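Local coordinates for protein aminopeptidase (Aneurinibacillus sp. AM-1, PDB 5IB9) that probably removes amino acids from the N-termini of peptides as a zinc-dependent aminopeptidase, and carries a protease-associated (PA) domain beside its catalytic domain, at residues A[258-263]-A[398-403]; A[98-103]-A[116-121]; A[56-61]-A[203-208]; A[300-305]-A[360-365]; A[66-71]-A[194-199]. One frame throughout, in Å; residues are numbered along the deposited sequence.

Contact 1: residues A[258-263]-A[398-403]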
# COMPACT_ATOMS: atom_id res chain seq x y z
N LEU A 258 17.54 6.54 -30.74
CA LEU A 258 17.22 7.94 -30.95
C LEU A 258 17.56 8.88 -29.78
O LEU A 258 17.55 8.49 -28.63
CB LEU A 258 15.68 8.12 -31.27
CG LEU A 258 15.24 7.22 -32.40
CD1 LEU A 258 13.73 7.03 -32.48
CD2 LEU A 258 15.73 7.73 -33.76
N LYS A 259 17.96 10.11 -30.08
CA LYS A 259 18.15 11.12 -29.08
C LYS A 259 16.80 11.56 -28.60
O LYS A 259 15.80 11.63 -29.37
CB LYS A 259 18.87 12.29 -29.71
CG LYS A 259 20.22 11.94 -30.29
CD LYS A 259 21.22 11.35 -29.28
CE LYS A 259 22.00 12.38 -28.47
NZ LYS A 259 22.78 11.68 -27.35
N THR A 260 16.71 11.81 -27.28
CA THR A 260 15.47 12.24 -26.66
C THR A 260 15.71 13.35 -25.67
O THR A 260 16.76 13.39 -24.99
CB THR A 260 14.76 11.05 -25.93
OG1 THR A 260 15.70 10.47 -24.99
CG2 THR A 260 14.23 9.99 -26.98
N ASP A 261 14.72 14.23 -25.50
CA ASP A 261 14.82 15.31 -24.54
C ASP A 261 13.92 15.13 -23.35
O ASP A 261 13.76 16.02 -22.54
CB ASP A 261 14.61 16.72 -25.22
CG ASP A 261 13.18 16.96 -25.72
OD1 ASP A 261 12.26 16.07 -25.51
OD2 ASP A 261 12.95 18.02 -26.36
N THR A 262 13.29 13.97 -23.35
CA THR A 262 12.24 13.66 -22.36
C THR A 262 12.55 12.26 -21.81
O THR A 262 12.81 11.31 -22.58
CB THR A 262 10.90 13.62 -23.09
OG1 THR A 262 10.63 14.93 -23.66
CG2 THR A 262 9.70 13.27 -22.18
N GLU A 263 12.46 12.13 -20.47
CA GLU A 263 12.74 10.88 -19.80
C GLU A 263 11.60 9.90 -20.15
O GLU A 263 10.43 10.31 -20.05
CB GLU A 263 12.74 11.12 -18.30
CG GLU A 263 12.92 9.77 -17.56
CD GLU A 263 13.23 10.07 -16.07
OE1 GLU A 263 13.91 11.09 -15.69
OE2 GLU A 263 12.86 9.22 -15.24
N GLN A 398 6.69 12.46 -30.69
CA GLN A 398 6.33 13.85 -30.96
C GLN A 398 6.78 14.74 -29.76
O GLN A 398 7.21 15.87 -29.93
CB GLN A 398 4.84 14.02 -31.14
CG GLN A 398 4.35 15.49 -31.45
CD GLN A 398 3.02 15.54 -32.14
OE1 GLN A 398 2.55 14.53 -32.72
NE2 GLN A 398 2.35 16.69 -32.06
N ALA A 399 6.66 14.20 -28.53
CA ALA A 399 7.17 14.95 -27.34
C ALA A 399 8.63 14.59 -27.10
O ALA A 399 9.47 15.54 -26.83
CB ALA A 399 6.30 14.56 -26.07
N ALA A 400 9.09 13.33 -27.25
CA ALA A 400 10.41 12.98 -26.75
C ALA A 400 11.51 13.42 -27.72
O ALA A 400 12.71 13.46 -27.33
CB ALA A 400 10.56 11.49 -26.49
N ARG A 401 11.17 13.64 -29.01
CA ARG A 401 12.29 14.09 -29.96
C ARG A 401 12.87 15.42 -29.48
O ARG A 401 12.24 16.26 -28.89
CB ARG A 401 11.73 14.20 -31.37
CG ARG A 401 10.74 15.38 -31.54
CD ARG A 401 10.06 14.99 -32.91
NE ARG A 401 10.02 16.14 -33.78
CZ ARG A 401 8.95 16.88 -33.98
NH1 ARG A 401 7.80 16.59 -33.38
NH2 ARG A 401 9.02 17.93 -34.79
N PRO A 402 14.13 15.72 -29.82
CA PRO A 402 14.66 16.97 -29.32
C PRO A 402 13.88 18.17 -29.90
O PRO A 402 13.56 18.20 -31.11
CB PRO A 402 16.10 16.92 -29.85
CG PRO A 402 16.43 15.40 -30.04
CD PRO A 402 15.10 14.82 -30.48
N GLY A 403 13.67 19.16 -29.08
CA GLY A 403 13.00 20.38 -29.40
C GLY A 403 11.68 20.54 -28.65
O GLY A 403 11.19 19.59 -28.02
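Asp261 reaches over the C-terminal end of helix 382-400, and its carboxylate lies among backbone carbonyls. Its first torsion (chi1 68°) places CG between the backbone N and the carbonyl carbon, which turns the carboxylate in against the last helical turn and the loop beyond. There OD1 lies 3.1 Å from Ala399 O and OD2 lies 2.9 Å from Gly403 O. Both pairs are acceptor against acceptor, which would probably favour the protonated acid more than water does. What offsets the crowding is modest: a weak bond from Gly403 N to OD2 (3.0 Å) and the hydroxyl of Thr262, which donates to Asp261 OD1 over 2.7 Å, from the anti side and out of the carboxylate plane. The backbone of the same aspartate is better paired, Asp261 N giving its hydrogen to Ala400 O at 2.8 Å. Around this polar centre the methyl of Ala400 is flanked by two threonines, with CB 4.0 Å from both Thr260 CG2 and Thr262 CB. At the outer end the Pro402 ring lies against Lys259, CD meeting its carbonyl O and CG its CB, while Lys259 NZ turns off to a salt bridge with Asp213. The contact thus fastens the loop between helix 238-256 and strand 263-269 to the end of helix 382-400, with Ile223 of strand 222-228 touching Thr262 and Ala399.

Contact 2: residues A[98-103]-A[116-121]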
# COMPACT_ATOMS: atom_id res chain seq x y z
N VAL A 98 -33.49 -15.18 2.12
CA VAL A 98 -34.19 -13.91 2.27
C VAL A 98 -33.75 -13.00 1.15
O VAL A 98 -32.52 -12.71 1.02
CB VAL A 98 -33.91 -13.17 3.64
CG1 VAL A 98 -34.75 -11.91 3.75
CG2 VAL A 98 -34.18 -14.11 4.80
N TYR A 99 -34.72 -12.56 0.38
CA TYR A 99 -34.47 -11.59 -0.71
C TYR A 99 -34.28 -10.20 -0.17
O TYR A 99 -35.14 -9.65 0.54
CB TYR A 99 -35.62 -11.62 -1.71
CG TYR A 99 -35.59 -10.57 -2.78
CD1 TYR A 99 -34.51 -10.51 -3.70
CD2 TYR A 99 -36.59 -9.61 -2.87
CE1 TYR A 99 -34.46 -9.54 -4.71
CE2 TYR A 99 -36.58 -8.64 -3.87
CZ TYR A 99 -35.51 -8.62 -4.80
OH TYR A 99 -35.51 -7.65 -5.77
N VAL A 100 -33.13 -9.59 -0.50
CA VAL A 100 -32.87 -8.24 -0.01
C VAL A 100 -32.56 -7.26 -1.13
O VAL A 100 -31.76 -6.35 -0.94
CB VAL A 100 -31.76 -8.17 1.05
CG1 VAL A 100 -32.17 -8.93 2.33
CG2 VAL A 100 -30.45 -8.69 0.48
N GLY A 101 -33.19 -7.46 -2.29
CA GLY A 101 -33.10 -6.44 -3.34
C GLY A 101 -31.69 -6.37 -3.88
O GLY A 101 -31.10 -7.41 -4.16
N LEU A 102 -31.19 -5.16 -4.10
CA LEU A 102 -29.80 -4.95 -4.61
C LEU A 102 -28.74 -5.01 -3.49
O LEU A 102 -27.54 -4.95 -3.76
CB LEU A 102 -29.66 -3.62 -5.38
CG LEU A 102 -30.19 -3.30 -6.78
CD1 LEU A 102 -30.30 -4.51 -7.75
CD2 LEU A 102 -31.49 -2.44 -6.70
N GLY A 103 -29.19 -5.10 -2.24
CA GLY A 103 -28.28 -5.24 -1.10
C GLY A 103 -27.61 -3.96 -0.58
O GLY A 103 -26.60 -4.06 0.14
N LYS A 116 -29.23 -16.32 8.44
CA LYS A 116 -29.88 -16.64 7.18
C LYS A 116 -29.00 -16.40 5.95
O LYS A 116 -27.86 -15.96 6.08
CB LYS A 116 -31.14 -15.80 7.13
CG LYS A 116 -32.19 -16.28 8.25
CD LYS A 116 -33.40 -15.34 8.30
CE LYS A 116 -34.27 -15.68 9.52
NZ LYS A 116 -34.54 -17.18 9.69
N ILE A 117 -29.53 -16.70 4.74
CA ILE A 117 -28.72 -16.58 3.52
C ILE A 117 -29.37 -15.47 2.75
O ILE A 117 -30.60 -15.50 2.60
CB ILE A 117 -28.73 -17.89 2.70
CG1 ILE A 117 -28.04 -18.99 3.49
CG2 ILE A 117 -28.04 -17.71 1.38
CD1 ILE A 117 -28.35 -20.37 2.93
N ALA A 118 -28.61 -14.45 2.30
CA ALA A 118 -29.21 -13.36 1.55
C ALA A 118 -29.23 -13.65 0.06
O ALA A 118 -28.26 -14.15 -0.45
CB ALA A 118 -28.47 -12.08 1.79
N LEU A 119 -30.35 -13.38 -0.62
CA LEU A 119 -30.43 -13.43 -2.07
C LEU A 119 -30.40 -12.01 -2.55
O LEU A 119 -31.22 -11.19 -2.11
CB LEU A 119 -31.77 -14.05 -2.49
CG LEU A 119 -31.89 -14.28 -4.02
CD1 LEU A 119 -31.01 -15.42 -4.60
CD2 LEU A 119 -33.38 -14.59 -4.33
N ILE A 120 -29.46 -11.71 -3.46
CA ILE A 120 -29.20 -10.34 -3.78
C ILE A 120 -29.01 -10.31 -5.27
O ILE A 120 -28.36 -11.21 -5.86
CB ILE A 120 -27.86 -9.84 -3.17
CG1 ILE A 120 -27.82 -10.01 -1.65
CG2 ILE A 120 -27.68 -8.38 -3.54
CD1 ILE A 120 -26.52 -9.46 -0.95
N GLN A 121 -29.60 -9.27 -5.86
CA GLN A 121 -29.63 -9.07 -7.29
C GLN A 121 -28.39 -8.23 -7.64
O GLN A 121 -28.11 -7.23 -6.96
CB GLN A 121 -30.88 -8.30 -7.70
CG GLN A 121 -30.79 -7.66 -9.07
CD GLN A 121 -32.15 -7.42 -9.72
OE1 GLN A 121 -32.54 -8.15 -10.65
NE2 GLN A 121 -32.87 -6.40 -9.23
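Val98 O receives the shortest polar bond here, from Leu119 N at 2.8 Å and nearly straight (172°). The CA-H of Ala118 leans on the same oxygen. Val98 N in turn donates to Ile117 O (2.9 Å), and Val100 N to Leu119 O (3.0 Å), which completes the alternating pattern of parallel strands. Within the PA domain these are strands 91-99 and 117-121, linked through the short helix 105-109. Strand pairing stops at Tyr99, where the chain enters a type II' turn from Val100 to Gly103, yet Gly101 O still accepts from Gln121 N (2.9 Å). Gly101 has the positive phi expected at the second position of such a turn, and its N sits above the centre of the Tyr99 ring. A side chain on Gly103 would press on Ile120 CG2. With CG1 anti to the carbonyl carbon (chi1 -64°), Val100 CG2 falls between the backbone N and that carbon, and touches Ile120 CG1 at 3.6 Å. Leu102 and Gln121 run alongside each other in the same direction, Leu102 CD1 resting 3.5 Å from Gln121 CG. At the other end Val98 CG2 meets the aliphatic CD of Lys116, whose NZ is taken by Glu96 in a salt bridge. Tyr99 and Leu119 share a face covered by helix 171-182, and Ile120 packs on Val142 of strand 141-145.

Contact 3: residues A[56-61]-A[203-208]; sequences EVQPFQ and SHNVIA. With ZN (zinc ion), chain G.
Phe60 and Ser203 open an antiparallel pairing of strands 55-66 and 187-210 that runs on through Gln58 with Asn205 to Glu56 with Ile207. Each of these three pairs is hydrogen-bonded in both directions, as in Gln58 N to Asn205 O (2.8 Å). A side-chain bond reinforces the middle pair: Asn205 ND2 donates to Gln58 OE1 at 2.9 Å, the acceptor in the asparagine's amide plane but the donor well above that of the glutamine, the two amides turned 64° apart. Asn205 OD1 is held by Gly270 N. Apolar contact falls on both faces. With CG between the backbone N and the carbonyl carbon (chi1 56°), the Phe60 ring folds back over Ser203, bringing CZ within 3.5 Å of Ser203 CB. On the other face Val57 CG1 and Pro59 CB flank His204, meeting its CD2 at 3.7 and 4.0 Å. Metal binding is the third kind: His204 NE2 holds a zinc ion at 2.0 Å, with water and Glu288 of the second subunit as further ligands. With Val57 and Pro59 limiting the imidazole's freedom to swing, the chemistry implies a metal bridge between subunits, consistent with a part in homodimerisation and distinct from the inhibitor-bound site.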
# COMPACT_ATOMS: atom_id res chain seq x y z
N GLU A 56 15.05 -1.81 -13.29
CA GLU A 56 14.75 -2.11 -11.90
C GLU A 56 13.54 -3.03 -11.83
O GLU A 56 12.64 -2.98 -12.69
CB GLU A 56 14.31 -0.81 -11.22
CG GLU A 56 15.61 0.12 -11.19
CD GLU A 56 16.78 -0.32 -10.19
OE1 GLU A 56 17.88 0.27 -10.29
OE2 GLU A 56 16.67 -1.29 -9.36
N VAL A 57 13.50 -3.86 -10.79
CA VAL A 57 12.37 -4.83 -10.61
C VAL A 57 11.79 -4.45 -9.26
O VAL A 57 12.42 -4.60 -8.22
CB VAL A 57 12.84 -6.22 -10.70
CG1 VAL A 57 11.66 -7.18 -10.42
CG2 VAL A 57 13.29 -6.56 -12.14
N GLN A 58 10.56 -3.96 -9.25
CA GLN A 58 9.90 -3.57 -7.98
C GLN A 58 9.02 -4.71 -7.47
O GLN A 58 8.06 -5.05 -8.13
CB GLN A 58 9.09 -2.29 -8.20
CG GLN A 58 8.36 -1.82 -6.86
CD GLN A 58 7.31 -0.82 -7.12
OE1 GLN A 58 6.81 -0.60 -8.26
NE2 GLN A 58 6.93 -0.10 -6.10
N PRO A 59 9.31 -5.29 -6.29
CA PRO A 59 8.49 -6.42 -5.76
C PRO A 59 7.35 -5.84 -5.04
O PRO A 59 7.45 -4.70 -4.48
CB PRO A 59 9.45 -7.16 -4.79
CG PRO A 59 10.32 -5.98 -4.20
CD PRO A 59 10.45 -4.94 -5.37
N PHE A 60 6.26 -6.62 -4.88
CA PHE A 60 5.20 -6.18 -3.98
C PHE A 60 4.42 -7.42 -3.55
O PHE A 60 4.32 -8.36 -4.27
CB PHE A 60 4.23 -5.10 -4.56
CG PHE A 60 3.58 -5.50 -5.82
CD1 PHE A 60 2.35 -6.23 -5.88
CD2 PHE A 60 4.23 -5.28 -7.03
CE1 PHE A 60 1.84 -6.63 -7.14
CE2 PHE A 60 3.69 -5.67 -8.23
CZ PHE A 60 2.49 -6.32 -8.34
N GLN A 61 3.92 -7.44 -2.32
CA GLN A 61 3.08 -8.56 -1.91
C GLN A 61 1.62 -8.20 -2.07
O GLN A 61 1.22 -7.02 -1.99
CB GLN A 61 3.35 -8.94 -0.44
CG GLN A 61 4.74 -9.57 -0.27
CD GLN A 61 5.11 -9.90 1.21
OE1 GLN A 61 4.32 -9.64 2.13
NE2 GLN A 61 6.33 -10.41 1.44
N SER A 203 4.39 -10.39 -6.41
CA SER A 203 4.54 -10.09 -7.83
C SER A 203 5.55 -8.92 -8.03
O SER A 203 6.25 -8.51 -7.06
CB SER A 203 3.13 -9.74 -8.39
OG SER A 203 3.09 -9.44 -9.80
N HIS A 204 5.69 -8.49 -9.26
CA HIS A 204 6.72 -7.49 -9.58
C HIS A 204 6.30 -6.60 -10.72
O HIS A 204 5.54 -7.01 -11.60
CB HIS A 204 7.98 -8.20 -10.08
CG HIS A 204 8.51 -9.28 -9.18
ND1 HIS A 204 7.98 -10.56 -9.09
CD2 HIS A 204 9.49 -9.21 -8.25
CE1 HIS A 204 8.60 -11.22 -8.12
NE2 HIS A 204 9.57 -10.45 -7.66
N ASN A 205 6.89 -5.37 -10.74
CA ASN A 205 6.88 -4.49 -11.91
C ASN A 205 8.30 -4.45 -12.46
O ASN A 205 9.25 -4.46 -11.69
CB ASN A 205 6.44 -3.07 -11.53
CG ASN A 205 5.11 -3.08 -10.82
OD1 ASN A 205 4.17 -3.68 -11.32
ND2 ASN A 205 4.97 -2.24 -9.82
N VAL A 206 8.42 -4.32 -13.76
CA VAL A 206 9.74 -4.23 -14.43
C VAL A 206 9.80 -2.85 -15.06
O VAL A 206 8.94 -2.46 -15.83
CB VAL A 206 9.91 -5.30 -15.53
CG1 VAL A 206 11.35 -5.07 -16.10
CG2 VAL A 206 9.75 -6.69 -14.96
N ILE A 207 10.85 -2.09 -14.66
CA ILE A 207 10.87 -0.66 -15.02
C ILE A 207 12.21 -0.34 -15.75
O ILE A 207 13.30 -0.56 -15.20
CB ILE A 207 10.81 0.23 -13.80
CG1 ILE A 207 9.53 -0.01 -13.01
CG2 ILE A 207 10.89 1.75 -14.21
CD1 ILE A 207 9.83 -0.38 -11.60
N ALA A 208 12.17 0.18 -16.99
CA ALA A 208 13.39 0.47 -17.80
C ALA A 208 13.29 1.93 -18.17
O ALA A 208 12.32 2.36 -18.69
CB ALA A 208 13.37 -0.42 -19.13
ZN ZN G . 11.02 -11.10 -6.40
O HOH W 1 12.31 -12.31 -7.19
O HOH W 2 10.64 -11.89 -4.64
O HOH W 3 9.80 -12.75 -4.96
O HOH W 4 10.93 -13.18 -6.38

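Contact 4: residues A[300-305]-A[360-365]; sequences LDMVGS and LFIHAP. With ZN (zinc ion), chain C; BES (2-(3-amino-2-hydroxy-4-phenyl-butyrylamino)-4-methyl-pentanoic acid), chain H.
Asp301 N donates to Phe361 O over a long 3.3 Å, and His363 N to Met302 O at 3.1 Å, so the loop after strand 294-300 stays bonded to strand 358-364. His363 NE2 adds a weak bond to Val303 O, which lies at the edge of the imidazole. Other amides find partners elsewhere: Met302 N on Asp241, Val303 N on Ser243 and Gly304 N on Asn239. With CG anti to N (chi1 -163°), the Asp301 carboxylate grips zinc through OD1 (2.1 Å) and OD2 (2.3 Å); OD2 also accepts from Ser346. His228, Asp240 and the amine and hydroxyl of the inhibitor bestatin complete this active-site metal. Ile362 extends CG1 past Asp301 O (3.2 Å) and lays CD1 3.5 Å from bestatin C11. An alanine here, lacking CG1 and CD1, is likely to open a gap beside the phenyl ring and weaken the packing on Met302 CB. Helix 238-256 covers Leu300 and Met302, helix 382-400 covers Phe361 and His363, and strand 310-315 flanks strand 358-364.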
# COMPACT_ATOMS: atom_id res chain seq x y z
N LEU A 300 -0.79 0.23 -22.82
CA LEU A 300 -1.05 -0.67 -24.01
C LEU A 300 -1.60 -1.98 -23.45
O LEU A 300 -0.92 -2.71 -22.73
CB LEU A 300 0.34 -0.93 -24.65
CG LEU A 300 1.09 0.31 -25.20
CD1 LEU A 300 2.50 -0.08 -25.39
CD2 LEU A 300 0.52 0.43 -26.66
N ASP A 301 -2.88 -2.21 -23.76
CA ASP A 301 -3.54 -3.49 -23.26
C ASP A 301 -4.48 -3.94 -24.37
O ASP A 301 -5.44 -3.21 -24.68
CB ASP A 301 -4.30 -3.12 -22.03
CG ASP A 301 -4.69 -4.34 -21.12
OD1 ASP A 301 -4.52 -5.48 -21.59
OD2 ASP A 301 -5.03 -4.23 -19.92
N MET A 302 -4.22 -5.14 -24.87
CA MET A 302 -4.93 -5.76 -25.97
C MET A 302 -4.81 -5.00 -27.27
O MET A 302 -5.72 -4.35 -27.68
CB MET A 302 -6.37 -6.01 -25.55
CG MET A 302 -6.38 -6.99 -24.50
SD MET A 302 -7.98 -7.33 -23.68
CE MET A 302 -9.01 -7.78 -25.06
N VAL A 303 -3.64 -5.14 -27.89
CA VAL A 303 -3.30 -4.32 -29.03
C VAL A 303 -2.78 -5.13 -30.23
O VAL A 303 -2.11 -4.60 -31.12
CB VAL A 303 -2.21 -3.25 -28.69
CG1 VAL A 303 -2.85 -2.19 -27.73
CG2 VAL A 303 -0.93 -3.89 -27.99
N GLY A 304 -3.11 -6.43 -30.21
CA GLY A 304 -2.67 -7.29 -31.36
C GLY A 304 -3.67 -8.28 -31.91
O GLY A 304 -3.20 -9.05 -32.75
N SER A 305 -4.95 -8.28 -31.52
CA SER A 305 -5.89 -9.38 -31.99
C SER A 305 -6.49 -9.13 -33.37
O SER A 305 -7.20 -8.12 -33.56
CB SER A 305 -7.03 -9.53 -30.98
OG SER A 305 -7.88 -10.65 -31.45
N LEU A 360 -5.62 4.55 -22.25
CA LEU A 360 -5.48 3.14 -22.68
C LEU A 360 -5.67 3.09 -24.16
O LEU A 360 -6.67 3.64 -24.74
CB LEU A 360 -6.55 2.35 -21.95
CG LEU A 360 -6.80 0.98 -22.57
CD1 LEU A 360 -5.56 -0.00 -22.52
CD2 LEU A 360 -8.04 0.27 -21.83
N PHE A 361 -4.74 2.43 -24.81
CA PHE A 361 -4.81 2.06 -26.29
C PHE A 361 -5.16 0.60 -26.42
O PHE A 361 -4.45 -0.23 -25.82
CB PHE A 361 -3.45 2.36 -27.00
CG PHE A 361 -3.13 3.84 -27.03
CD1 PHE A 361 -3.29 4.54 -28.21
CD2 PHE A 361 -2.72 4.53 -25.89
CE1 PHE A 361 -3.04 5.93 -28.30
CE2 PHE A 361 -2.47 5.95 -25.97
CZ PHE A 361 -2.65 6.63 -27.15
N ILE A 362 -6.27 0.30 -27.11
CA ILE A 362 -6.85 -1.08 -27.16
C ILE A 362 -7.68 -1.15 -28.42
O ILE A 362 -8.15 -0.10 -28.92
CB ILE A 362 -7.75 -1.27 -25.95
CG1 ILE A 362 -8.34 -2.71 -25.94
CG2 ILE A 362 -8.82 -0.18 -25.78
CD1 ILE A 362 -8.87 -3.11 -24.50
N HIS A 363 -7.76 -2.38 -28.98
CA HIS A 363 -8.67 -2.56 -30.13
C HIS A 363 -10.06 -2.94 -29.57
O HIS A 363 -10.18 -3.87 -28.82
CB HIS A 363 -8.19 -3.60 -31.05
CG HIS A 363 -6.87 -3.29 -31.69
ND1 HIS A 363 -6.68 -2.41 -32.72
CD2 HIS A 363 -5.65 -3.80 -31.39
CE1 HIS A 363 -5.38 -2.36 -33.03
NE2 HIS A 363 -4.75 -3.21 -32.24
N ALA A 364 -11.08 -2.17 -30.00
CA ALA A 364 -12.44 -2.32 -29.44
C ALA A 364 -13.44 -2.25 -30.60
O ALA A 364 -13.23 -1.61 -31.61
CB ALA A 364 -12.73 -1.21 -28.42
N PRO A 365 -14.52 -3.05 -30.50
CA PRO A 365 -14.83 -4.00 -29.45
C PRO A 365 -13.80 -5.17 -29.44
O PRO A 365 -13.22 -5.58 -30.49
CB PRO A 365 -16.27 -4.49 -29.83
CG PRO A 365 -16.31 -4.28 -31.29
CD PRO A 365 -15.55 -3.00 -31.55
ZN ZN C . -5.25 -6.53 -19.92
N2 BES H . -7.54 -5.65 -20.68
C1 BES H . -8.50 -5.79 -19.58
C6 BES H . -9.39 -4.54 -19.57
C7 BES H . -10.39 -4.35 -20.70
C8 BES H . -11.12 -5.42 -21.27
C12 BES H . -10.61 -3.04 -21.16
C9 BES H . -12.06 -5.16 -22.29
C11 BES H . -11.55 -2.77 -22.20
C10 BES H . -12.26 -3.84 -22.76
C2 BES H . -7.76 -5.96 -18.25
O2 BES H . -6.78 -6.94 -18.61
C3 BES H . -8.76 -6.54 -17.31
O3 BES H . -9.19 -7.67 -17.55
N1 BES H . -9.19 -5.78 -16.36
C4 BES H . -10.23 -6.28 -15.46
C13 BES H . -10.44 -5.13 -14.49
C14 BES H . -9.22 -4.79 -13.63
C15 BES H . -9.72 -3.72 -12.68
C16 BES H . -8.59 -5.98 -12.91
C5 BES H . -11.58 -6.47 -16.14
O1 BES H . -12.45 -7.19 -15.58
O4 BES H . -11.86 -5.92 -17.22

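Contact 5: residues A[66-71]-A[194-199]; sequences TAPSEV and AGAEVK
Thr66 and Glu197 exchange two antiparallel backbone bonds, Thr66 N to Glu197 O being 2.7 Å, and the register then slips at a classic beta bulge where Ser69 and Glu70 both face Ala194, whose O accepts from Glu70 N (3.2 Å) and, weakly, from Ser69 N. Pro68 CB sits 4.0 Å from the methyl of Ala196, while Thr66 CB rests on Glu197 CG at 3.4 Å. Lys199, its CG between the backbone N and the carbonyl carbon (chi1 45°), crosses Thr66 at about a right angle, CD passing 3.5 Å from Thr66 OG1 and NZ lying 3.3 Å from the same oxygen. A serine in place of Lys199 would probably leave Thr66 OG1 uncovered on that side and remove the nearby positive charge. A CB on Gly195 would run into Ser69 OG. Between the two paired parts a water donates to both Ala67 O and Gly195 O. Ala196 packs on Tyr65 of strand 55-66, Pro68 and Val71 on Ala84 of strand 83-84; the contact lies where strand 187-210 changes partner from 70-75 to 55-66.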
# COMPACT_ATOMS: atom_id res chain seq x y z
N THR A 66 -6.79 -19.03 -3.48
CA THR A 66 -7.01 -20.33 -4.09
C THR A 66 -8.52 -20.61 -4.03
O THR A 66 -9.07 -20.70 -2.94
CB THR A 66 -6.26 -21.43 -3.36
OG1 THR A 66 -4.86 -21.13 -3.40
CG2 THR A 66 -6.47 -22.79 -4.06
N ALA A 67 -9.10 -20.74 -5.23
CA ALA A 67 -10.50 -21.14 -5.49
C ALA A 67 -10.91 -22.43 -4.81
O ALA A 67 -10.14 -23.38 -4.77
CB ALA A 67 -10.79 -21.18 -7.01
N PRO A 68 -12.15 -22.46 -4.25
CA PRO A 68 -12.62 -23.60 -3.45
C PRO A 68 -12.75 -24.87 -4.30
O PRO A 68 -13.07 -24.79 -5.51
CB PRO A 68 -14.00 -23.13 -2.90
CG PRO A 68 -14.41 -22.02 -3.76
CD PRO A 68 -13.14 -21.36 -4.29
N SER A 69 -12.48 -26.00 -3.66
CA SER A 69 -12.53 -27.32 -4.29
C SER A 69 -13.97 -27.86 -4.28
O SER A 69 -14.34 -28.69 -5.13
CB SER A 69 -11.56 -28.28 -3.60
OG SER A 69 -11.68 -28.27 -2.19
N GLU A 70 -14.80 -27.37 -3.35
CA GLU A 70 -16.25 -27.68 -3.40
C GLU A 70 -17.10 -26.42 -3.30
O GLU A 70 -16.90 -25.59 -2.39
CB GLU A 70 -16.63 -28.65 -2.28
CG GLU A 70 -18.06 -29.19 -2.39
CD GLU A 70 -18.54 -29.88 -1.12
OE1 GLU A 70 -19.72 -30.29 -1.12
OE2 GLU A 70 -17.79 -29.99 -0.12
N VAL A 71 -18.03 -26.28 -4.26
CA VAL A 71 -19.06 -25.23 -4.28
C VAL A 71 -20.44 -25.90 -4.50
O VAL A 71 -20.89 -26.13 -5.64
CB VAL A 71 -18.77 -24.15 -5.35
CG1 VAL A 71 -19.87 -23.11 -5.43
CG2 VAL A 71 -17.45 -23.45 -5.03
N ALA A 194 -15.95 -24.84 0.34
CA ALA A 194 -14.88 -25.51 1.08
C ALA A 194 -13.56 -25.55 0.29
O ALA A 194 -13.56 -25.59 -0.95
CB ALA A 194 -15.34 -26.94 1.51
N GLY A 195 -12.45 -25.46 1.03
CA GLY A 195 -11.11 -25.45 0.42
C GLY A 195 -10.56 -24.14 -0.16
O GLY A 195 -9.42 -24.11 -0.65
N ALA A 196 -11.35 -23.06 -0.16
CA ALA A 196 -10.81 -21.72 -0.48
C ALA A 196 -9.78 -21.28 0.57
O ALA A 196 -9.92 -21.53 1.76
CB ALA A 196 -11.94 -20.68 -0.55
N GLU A 197 -8.72 -20.60 0.11
CA GLU A 197 -7.72 -20.04 1.01
C GLU A 197 -7.18 -18.73 0.39
O GLU A 197 -7.20 -18.56 -0.81
CB GLU A 197 -6.58 -21.06 1.29
CG GLU A 197 -6.13 -21.80 0.02
CD GLU A 197 -5.71 -23.29 0.23
OE1 GLU A 197 -4.60 -23.67 -0.22
OE2 GLU A 197 -6.49 -24.08 0.81
N VAL A 198 -6.79 -17.82 1.26
CA VAL A 198 -6.09 -16.59 0.89
C VAL A 198 -4.63 -16.85 1.30
O VAL A 198 -4.37 -17.43 2.33
CB VAL A 198 -6.73 -15.37 1.63
CG1 VAL A 198 -5.82 -14.16 1.61
CG2 VAL A 198 -8.09 -15.00 0.98
N LYS A 199 -3.67 -16.48 0.46
CA LYS A 199 -2.24 -16.74 0.75
C LYS A 199 -1.53 -15.51 0.24
O LYS A 199 -1.97 -14.90 -0.76
CB LYS A 199 -1.75 -17.92 -0.08
CG LYS A 199 -2.25 -17.74 -1.53
CD LYS A 199 -2.32 -19.03 -2.32
CE LYS A 199 -2.25 -18.72 -3.83
NZ LYS A 199 -3.54 -18.27 -4.46
O HOH W 5 -8.87 -25.75 -3.03

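Contacts 3 and 5 share strand 187-210: contact 5 lies on its earlier part and contact 3 on its later part, their centres about 28 Å apart, with strands 70-75 and 55-66 as successive partners. Along the chain, contacts 2 and 5 are each nested inside the loop closed by contact 3, so the PA domain of contact 2 is an insertion between paired strands. Contact 4, at the inhibitor-bound zinc site, comes later, its centre about 23 Å from that of contact 3, and is nested inside the loop closed by contact 1. Contacts 1 and 2 lie on opposite sides of the chain's centre, about 57 Å apart between centres, one in the peptidase part and one in the PA domain.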